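Local coordinates for alcohol dehydrogenase (PDB 1H2B), which probably oxidises alcohols with NAD+ as a zinc-containing dehydrogenase, and binds zinc, the dinucleotide cofactor and octanoic acid, at residues G94-T108 and M141-I155. Sequence-based numbering, arbitrary orientation.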
# COMPACT_ATOMS: atom_id res chain seq x y z
N GLY B 94 -6.93 17.66 -30.24
CA GLY B 94 -5.59 18.10 -29.89
C GLY B 94 -4.44 17.52 -30.71
O GLY B 94 -3.29 17.66 -30.35
N LEU B 95 -4.77 16.88 -31.83
CA LEU B 95 -3.75 16.28 -32.72
C LEU B 95 -3.91 16.69 -34.16
O LEU B 95 -5.00 16.61 -34.71
CB LEU B 95 -3.84 14.74 -32.62
CG LEU B 95 -3.49 14.12 -31.26
CD1 LEU B 95 -3.92 12.63 -31.18
CD2 LEU B 95 -2.01 14.32 -30.94
N GLU B 96 -2.81 17.12 -34.76
CA GLU B 96 -2.86 17.51 -36.17
C GLU B 96 -1.55 17.15 -36.85
O GLU B 96 -0.50 16.96 -36.20
CB GLU B 96 -3.27 18.98 -36.34
CG GLU B 96 -2.27 19.96 -35.82
CD GLU B 96 -2.77 21.42 -35.78
OE1 GLU B 96 -3.93 21.72 -36.11
OE2 GLU B 96 -1.97 22.24 -35.37
N LYS B 97 -1.62 17.06 -38.17
CA LYS B 97 -0.46 16.71 -38.97
C LYS B 97 0.77 17.45 -38.50
O LYS B 97 0.77 18.69 -38.39
CB LYS B 97 -0.73 16.93 -40.50
CG LYS B 97 0.51 16.58 -41.36
CD LYS B 97 0.19 16.19 -42.80
CE LYS B 97 1.52 15.95 -43.55
NZ LYS B 97 1.34 15.34 -44.89
N GLY B 98 1.83 16.70 -38.27
CA GLY B 98 3.13 17.23 -37.91
C GLY B 98 3.43 17.16 -36.41
O GLY B 98 4.61 17.34 -36.04
N ASP B 99 2.42 16.90 -35.57
CA ASP B 99 2.67 16.93 -34.13
C ASP B 99 3.57 15.73 -33.77
O ASP B 99 3.23 14.60 -34.13
CB ASP B 99 1.37 16.77 -33.35
CG ASP B 99 0.50 18.02 -33.34
OD1 ASP B 99 1.06 19.10 -33.66
OD2 ASP B 99 -0.72 17.95 -32.98
N PRO B 100 4.67 15.94 -33.05
CA PRO B 100 5.49 14.80 -32.63
C PRO B 100 4.83 14.04 -31.49
O PRO B 100 4.25 14.65 -30.57
CB PRO B 100 6.80 15.45 -32.14
CG PRO B 100 6.30 16.86 -31.65
CD PRO B 100 5.26 17.25 -32.68
N VAL B 101 4.94 12.72 -31.56
CA VAL B 101 4.22 11.86 -30.61
C VAL B 101 5.04 10.61 -30.30
O VAL B 101 5.92 10.17 -31.08
CB VAL B 101 2.84 11.39 -31.15
CG1 VAL B 101 1.89 12.60 -31.35
CG2 VAL B 101 2.97 10.56 -32.45
N ILE B 102 4.75 10.05 -29.12
CA ILE B 102 5.24 8.73 -28.76
C ILE B 102 4.00 7.88 -28.51
O ILE B 102 2.98 8.35 -28.03
CB ILE B 102 6.19 8.78 -27.52
CG1 ILE B 102 6.70 7.34 -27.17
CG2 ILE B 102 5.48 9.39 -26.26
CD1 ILE B 102 7.92 7.43 -26.21
N LEU B 103 4.09 6.62 -28.89
CA LEU B 103 2.93 5.74 -28.83
C LEU B 103 3.00 4.69 -27.76
O LEU B 103 3.93 3.87 -27.72
CB LEU B 103 2.67 5.02 -30.18
CG LEU B 103 2.58 5.98 -31.38
CD1 LEU B 103 2.33 5.18 -32.70
CD2 LEU B 103 1.43 6.95 -31.17
N HIS B 104 1.98 4.67 -26.90
CA HIS B 104 1.80 3.51 -26.02
C HIS B 104 1.50 2.28 -26.88
O HIS B 104 0.77 2.37 -27.86
CB HIS B 104 0.63 3.75 -25.08
CG HIS B 104 0.53 2.73 -24.01
ND1 HIS B 104 -0.01 1.48 -24.22
CD2 HIS B 104 0.99 2.73 -22.74
CE1 HIS B 104 0.12 0.74 -23.12
NE2 HIS B 104 0.72 1.49 -22.20
N PRO B 105 2.14 1.15 -26.60
CA PRO B 105 2.01 0.04 -27.56
C PRO B 105 0.65 -0.63 -27.60
O PRO B 105 0.43 -1.40 -28.53
CB PRO B 105 3.13 -0.94 -27.15
CG PRO B 105 3.61 -0.49 -25.81
CD PRO B 105 3.11 0.86 -25.52
N ALA B 106 -0.23 -0.42 -26.62
CA ALA B 106 -1.56 -1.04 -26.60
C ALA B 106 -2.58 -0.11 -27.23
O ALA B 106 -2.53 1.10 -27.03
CB ALA B 106 -1.98 -1.29 -25.15
N VAL B 107 -3.47 -0.67 -28.03
CA VAL B 107 -4.60 0.05 -28.56
C VAL B 107 -5.82 -0.49 -27.81
O VAL B 107 -6.17 -1.67 -27.94
CB VAL B 107 -4.71 -0.20 -30.10
CG1 VAL B 107 -6.09 0.31 -30.60
CG2 VAL B 107 -3.59 0.51 -30.83
N THR B 108 -6.46 0.36 -27.01
CA THR B 108 -7.52 -0.07 -26.09
C THR B 108 -8.82 0.73 -26.27
O THR B 108 -8.78 1.84 -26.76
CB THR B 108 -7.06 0.07 -24.61
OG1 THR B 108 -6.73 1.44 -24.36
CG2 THR B 108 -5.73 -0.66 -24.36
N MET B 141 1.77 4.10 -39.72
CA MET B 141 1.11 3.11 -38.87
C MET B 141 -0.14 3.71 -38.27
O MET B 141 -0.12 4.85 -37.84
CB MET B 141 2.06 2.69 -37.72
CG MET B 141 1.51 1.51 -36.95
SD MET B 141 2.47 1.23 -35.38
CE MET B 141 1.39 2.20 -34.27
N ARG B 142 -1.22 2.94 -38.28
CA ARG B 142 -2.45 3.32 -37.59
C ARG B 142 -2.46 2.91 -36.12
O ARG B 142 -1.87 1.87 -35.71
CB ARG B 142 -3.68 2.83 -38.36
CG ARG B 142 -3.92 1.33 -38.38
CD ARG B 142 -5.12 0.92 -39.21
NE ARG B 142 -5.49 -0.46 -38.94
CZ ARG B 142 -6.69 -0.97 -39.24
NH1 ARG B 142 -7.61 -0.23 -39.86
NH2 ARG B 142 -6.97 -2.25 -38.95
N THR B 143 -3.13 3.75 -35.33
CA THR B 143 -3.23 3.51 -33.90
C THR B 143 -4.46 4.22 -33.37
O THR B 143 -5.20 4.78 -34.18
CB THR B 143 -1.91 3.93 -33.20
OG1 THR B 143 -2.00 3.54 -31.83
CG2 THR B 143 -1.71 5.44 -33.19
N SER B 144 -4.63 4.24 -32.04
CA SER B 144 -5.76 4.95 -31.40
C SER B 144 -5.25 6.23 -30.76
O SER B 144 -4.13 6.30 -30.25
CB SER B 144 -6.37 4.09 -30.30
OG SER B 144 -7.27 4.89 -29.49
N HIS B 145 -6.08 7.28 -30.77
CA HIS B 145 -5.69 8.51 -30.10
C HIS B 145 -5.43 8.24 -28.60
O HIS B 145 -4.64 8.97 -28.00
CB HIS B 145 -6.79 9.62 -30.25
CG HIS B 145 -8.00 9.37 -29.42
ND1 HIS B 145 -9.07 8.62 -29.86
CD2 HIS B 145 -8.31 9.75 -28.15
CE1 HIS B 145 -9.98 8.53 -28.90
NE2 HIS B 145 -9.55 9.22 -27.86
N ARG B 146 -6.06 7.19 -28.06
CA ARG B 146 -5.86 6.83 -26.65
C ARG B 146 -4.41 6.36 -26.39
O ARG B 146 -3.98 6.33 -25.24
CB ARG B 146 -6.82 5.75 -26.17
CG ARG B 146 -8.24 6.29 -26.05
CD ARG B 146 -9.19 5.26 -25.46
NE ARG B 146 -9.24 5.46 -24.02
CZ ARG B 146 -8.68 4.66 -23.12
NH1 ARG B 146 -8.04 3.57 -23.50
NH2 ARG B 146 -8.78 4.94 -21.84
N SER B 147 -3.68 6.02 -27.44
CA SER B 147 -2.31 5.52 -27.29
C SER B 147 -1.30 6.63 -27.45
O SER B 147 -0.10 6.43 -27.29
CB SER B 147 -2.02 4.44 -28.37
OG SER B 147 -3.00 3.43 -28.35
N VAL B 148 -1.77 7.82 -27.85
CA VAL B 148 -0.85 8.90 -28.18
C VAL B 148 -0.47 9.78 -26.99
O VAL B 148 -1.35 10.22 -26.23
CB VAL B 148 -1.48 9.81 -29.27
CG1 VAL B 148 -0.61 11.04 -29.58
CG2 VAL B 148 -1.66 9.02 -30.53
N ILE B 149 0.82 10.07 -26.88
CA ILE B 149 1.30 11.12 -25.98
C ILE B 149 2.03 12.14 -26.83
O ILE B 149 2.99 11.81 -27.53
CB ILE B 149 2.21 10.55 -24.89
CG1 ILE B 149 1.35 9.76 -23.92
CG2 ILE B 149 2.94 11.72 -24.16
CD1 ILE B 149 2.19 9.08 -22.88
N LYS B 150 1.56 13.38 -26.76
CA LYS B 150 2.19 14.47 -27.48
C LYS B 150 3.48 14.92 -26.82
O LYS B 150 3.56 15.06 -25.59
CB LYS B 150 1.21 15.66 -27.52
CG LYS B 150 0.14 15.48 -28.48
CD LYS B 150 -0.83 16.66 -28.47
CE LYS B 150 -0.23 17.88 -29.11
NZ LYS B 150 -1.23 19.01 -28.98
N LEU B 151 4.51 15.11 -27.65
CA LEU B 151 5.79 15.59 -27.20
C LEU B 151 5.88 17.07 -27.52
O LEU B 151 5.04 17.63 -28.26
CB LEU B 151 6.88 14.81 -27.92
CG LEU B 151 6.83 13.34 -27.48
CD1 LEU B 151 7.68 12.53 -28.34
CD2 LEU B 151 7.30 13.25 -26.03
N PRO B 152 6.85 17.75 -26.92
CA PRO B 152 6.98 19.20 -27.18
C PRO B 152 7.13 19.44 -28.67
O PRO B 152 7.88 18.75 -29.36
CB PRO B 152 8.24 19.57 -26.42
CG PRO B 152 8.26 18.58 -25.27
CD PRO B 152 7.86 17.28 -25.96
N LYS B 153 6.38 20.44 -29.16
CA LYS B 153 6.26 20.73 -30.58
C LYS B 153 7.62 21.01 -31.22
O LYS B 153 7.88 20.65 -32.37
CB LYS B 153 5.31 21.91 -30.75
CG LYS B 153 4.78 22.02 -32.16
CD LYS B 153 3.74 23.11 -32.29
CE LYS B 153 3.21 23.12 -33.71
NZ LYS B 153 4.19 23.69 -34.68
N ASP B 154 8.49 21.61 -30.42
CA ASP B 154 9.83 22.02 -30.81
C ASP B 154 10.89 20.89 -30.86
O ASP B 154 12.04 21.14 -31.25
CB ASP B 154 10.31 23.10 -29.81
CG ASP B 154 9.97 22.76 -28.34
OD1 ASP B 154 8.81 22.98 -27.92
OD2 ASP B 154 10.80 22.26 -27.55
N ILE B 155 10.54 19.67 -30.47
CA ILE B 155 11.59 18.64 -30.32
C ILE B 155 12.28 18.38 -31.65
O ILE B 155 11.62 18.34 -32.69
CB ILE B 155 10.98 17.32 -29.71
CG1 ILE B 155 12.10 16.35 -29.32
CG2 ILE B 155 10.04 16.62 -30.72
CD1 ILE B 155 11.60 15.20 -28.39
O HOH W 1 3.10 17.20 -30.13
O HOH W 2 0.22 2.26 -30.67
O HOH W 3 -5.28 3.01 -26.73
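Ile-102 and Ile-149 form an antiparallel hydrogen-bonded pair: Ile-102 N gives to Ile-149 O at 3.0 Å, and Ile-149 N returns a bond to Ile-102 O. The pairing runs on through Leu-151 N to Pro-100 O and His-104 N to Ser-147 O (2.8 Å). Proline suits this place, since the pairing with 148-151 uses its carbonyl and asks for no N-H; the same oxygen accepts from water 1, which also donates to Leu-151 O. Strands 100-103 and 148-150 belong to the GroES-like domain, where 81-88 flanks 100-103 on its other edge. Val-101, Leu-103 and Val-148 line one face of the sheet, with Val-101 CG1 pressed to Val-148 CG1 at 3.4 Å. Small Ser-147 turns its hydroxyl beside its backbone N (chi1 -54°), where OG donates to Ala-106 O at 2.7 Å and accepts from water 3, which accepts from Thr-108 N. Water 2 donates to His-104 O and hydrogen-bonds Thr-143 OG1, whereas Ser-144 N is buried without a partner. Lys-150 bends at chi3 (73°), its methylenes sliding past Leu-95 CD2, and NZ meets Gly-94 O in the carbonyl plane at 2.8 Å. Asp-99 OD2, 4.2 Å from Lys-150 NZ and beyond a salt bridge, accepts from Glu-96 N.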